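Local coordinates for protein dihydroorotate dehydrogenase (Schistosoma mansoni, PDB 6UY4) that probably catalyses the FMN-dependent oxidation of (S)-dihydroorotate to orotate with a quinone as electron acceptor, a step of de novo pyrimidine synthesis, at residues Val201-Thr206 and Lys241-Glu246. Numbering follows the deposited sequence.
Sequences VSSPNT and KISPDE. With FMN (flavin mononucleotide), chain G.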
# COMPACT_ATOMS: atom_id res chain seq x y z
N VAL A 201 9.35 1.10 -6.02
CA VAL A 201 10.62 0.58 -6.50
C VAL A 201 10.42 -0.85 -6.98
O VAL A 201 9.74 -1.65 -6.33
CB VAL A 201 11.69 0.64 -5.39
CG1 VAL A 201 12.98 -0.04 -5.84
CG2 VAL A 201 11.96 2.08 -5.00
N SER A 202 10.99 -1.17 -8.14
CA SER A 202 10.84 -2.49 -8.72
C SER A 202 11.45 -3.55 -7.80
O SER A 202 12.62 -3.46 -7.43
CB SER A 202 11.49 -2.55 -10.10
OG SER A 202 12.90 -2.67 -9.98
N SER A 203 10.64 -4.54 -7.43
CA SER A 203 11.11 -5.59 -6.56
C SER A 203 12.09 -6.49 -7.31
O SER A 203 11.95 -6.70 -8.51
CB SER A 203 9.94 -6.42 -6.04
OG SER A 203 10.40 -7.57 -5.34
N PRO A 204 13.10 -7.03 -6.62
CA PRO A 204 14.00 -7.97 -7.29
C PRO A 204 13.37 -9.34 -7.48
O PRO A 204 13.98 -10.37 -7.15
CB PRO A 204 15.21 -8.02 -6.35
CG PRO A 204 14.64 -7.72 -5.01
CD PRO A 204 13.54 -6.72 -5.25
N ASN A 205 12.15 -9.38 -8.02
CA ASN A 205 11.39 -10.62 -8.15
C ASN A 205 11.44 -11.21 -9.55
O ASN A 205 11.48 -12.44 -9.70
CB ASN A 205 9.93 -10.40 -7.75
N THR A 206 11.45 -10.37 -10.58
CA THR A 206 11.38 -10.83 -11.96
C THR A 206 11.87 -9.70 -12.86
O THR A 206 11.92 -8.54 -12.44
CB THR A 206 9.95 -11.24 -12.34
N LYS A 241 8.12 3.68 -2.32
CA LYS A 241 7.71 2.43 -1.68
C LYS A 241 8.63 1.31 -2.16
O LYS A 241 8.74 1.07 -3.37
CB LYS A 241 6.25 2.11 -1.99
CG LYS A 241 5.70 0.91 -1.26
CD LYS A 241 4.21 0.77 -1.48
CE LYS A 241 3.64 -0.41 -0.72
NZ LYS A 241 2.16 -0.51 -0.90
N ILE A 242 9.27 0.63 -1.22
CA ILE A 242 10.27 -0.38 -1.53
C ILE A 242 9.77 -1.75 -1.10
O ILE A 242 8.73 -1.88 -0.44
CB ILE A 242 11.63 -0.06 -0.88
CG1 ILE A 242 11.54 -0.22 0.64
CG2 ILE A 242 12.08 1.35 -1.24
CD1 ILE A 242 12.85 -0.03 1.35
N SER A 243 10.52 -2.78 -1.46
CA SER A 243 10.35 -4.20 -1.19
C SER A 243 11.19 -4.62 0.01
O SER A 243 12.30 -4.11 0.20
CB SER A 243 10.76 -5.03 -2.41
OG SER A 243 10.69 -6.41 -2.13
N PRO A 244 10.68 -5.54 0.84
CA PRO A 244 11.47 -6.01 1.98
C PRO A 244 12.53 -7.04 1.63
O PRO A 244 13.25 -7.49 2.53
CB PRO A 244 10.39 -6.63 2.89
CG PRO A 244 9.37 -7.13 1.93
CD PRO A 244 9.34 -6.14 0.79
N ASP A 245 12.65 -7.42 0.36
CA ASP A 245 13.58 -8.46 -0.06
C ASP A 245 14.90 -7.90 -0.56
O ASP A 245 15.75 -8.68 -1.02
CB ASP A 245 12.93 -9.32 -1.15
CG ASP A 245 11.63 -9.94 -0.70
OD1 ASP A 245 11.50 -10.24 0.50
OD2 ASP A 245 10.73 -10.13 -1.55
N GLU A 246 15.10 -6.59 -0.49
CA GLU A 246 16.37 -6.01 -0.90
C GLU A 246 17.47 -6.39 0.08
O GLU A 246 17.26 -6.39 1.30
CB GLU A 246 16.26 -4.48 -0.98
CG GLU A 246 15.07 -3.98 -1.79
CD GLU A 246 15.31 -4.03 -3.29
OE1 GLU A 246 16.41 -4.44 -3.71
OE2 GLU A 246 14.40 -3.65 -4.05
N1 FMN G . 0.92 -2.29 -3.24
C2 FMN G . 1.11 -1.26 -4.15
O2 FMN G . 1.99 -0.43 -3.95
N3 FMN G . 0.32 -1.18 -5.28
C4 FMN G . -0.66 -2.11 -5.51
O4 FMN G . -1.36 -2.04 -6.52
C4A FMN G . -0.86 -3.15 -4.60
N5 FMN G . -1.85 -4.09 -4.82
C5A FMN G . -2.05 -5.11 -3.92
C6 FMN G . -3.04 -6.05 -4.15
C7 FMN G . -3.25 -7.08 -3.24
C7M FMN G . -4.33 -8.10 -3.50
C8 FMN G . -2.46 -7.17 -2.10
C8M FMN G . -2.68 -8.29 -1.12
C9 FMN G . -1.46 -6.23 -1.87
C9A FMN G . -1.25 -5.19 -2.78
N10 FMN G . -0.27 -4.25 -2.55
C10 FMN G . -0.07 -3.23 -3.46
C1' FMN G . 0.61 -4.32 -1.34
C2' FMN G . -0.04 -3.58 -0.17
O2' FMN G . -0.35 -2.26 -0.55
C3' FMN G . 0.89 -3.54 1.03
O3' FMN G . 2.15 -3.04 0.64
C4' FMN G . 1.08 -4.92 1.67
O4' FMN G . -0.02 -5.76 1.37
C5' FMN G . 1.19 -4.74 3.17
O5' FMN G . 1.10 -5.98 3.83
P FMN G . -0.16 -6.25 4.79
O1P FMN G . 0.01 -7.61 5.42
O2P FMN G . -0.26 -5.18 5.85
O3P FMN G . -1.42 -6.26 3.95
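Val-201 N donates a nearly straight hydrogen bond to Lys-241 O (2.7 Å, 163° at the hydrogen), continuing the pairing of strands 196-200 and 238-242 just past Ile-199, which is itself hydrogen-bonded to Lys-241. Beyond it, the hydroxyls of Ser-203 and Ser-243 make a weak bond, OG to OG. Ser-243, small and polar, suits the start of its type I turn: its OG weakly accepts a hydrogen bond from Asp-245 N, an ST turn.

Among apolar groups, the beta-branched Val-201 and Ile-242 run alongside one another, CG2 to CG2 at 3.8 Å. A fold in the Glu-246 chain (chi2 -79°) turns its carboxylate back across the ring of Pro-204, with OE2 3.4 Å from Pro-204 CD. Pro-204 centres an inverse gamma turn, which suits its restricted phi.

Lys-241 CG is anti to the backbone N (chi1 -174°) and the chain stays extended, long enough for NZ to reach flavin N1 and O2 and, in the ribityl chain, O3' at 3.0 Å and more weakly O2'. Its positive charge would be expected to stabilise negative charge at N1 of reduced flavin.

These loops follow neighbouring parallel strands of the TIM barrel; helix 248-259 covers Val-201 and Ile-242, while Asp-245 is salt-bridged to Lys-310 of helix 305-321.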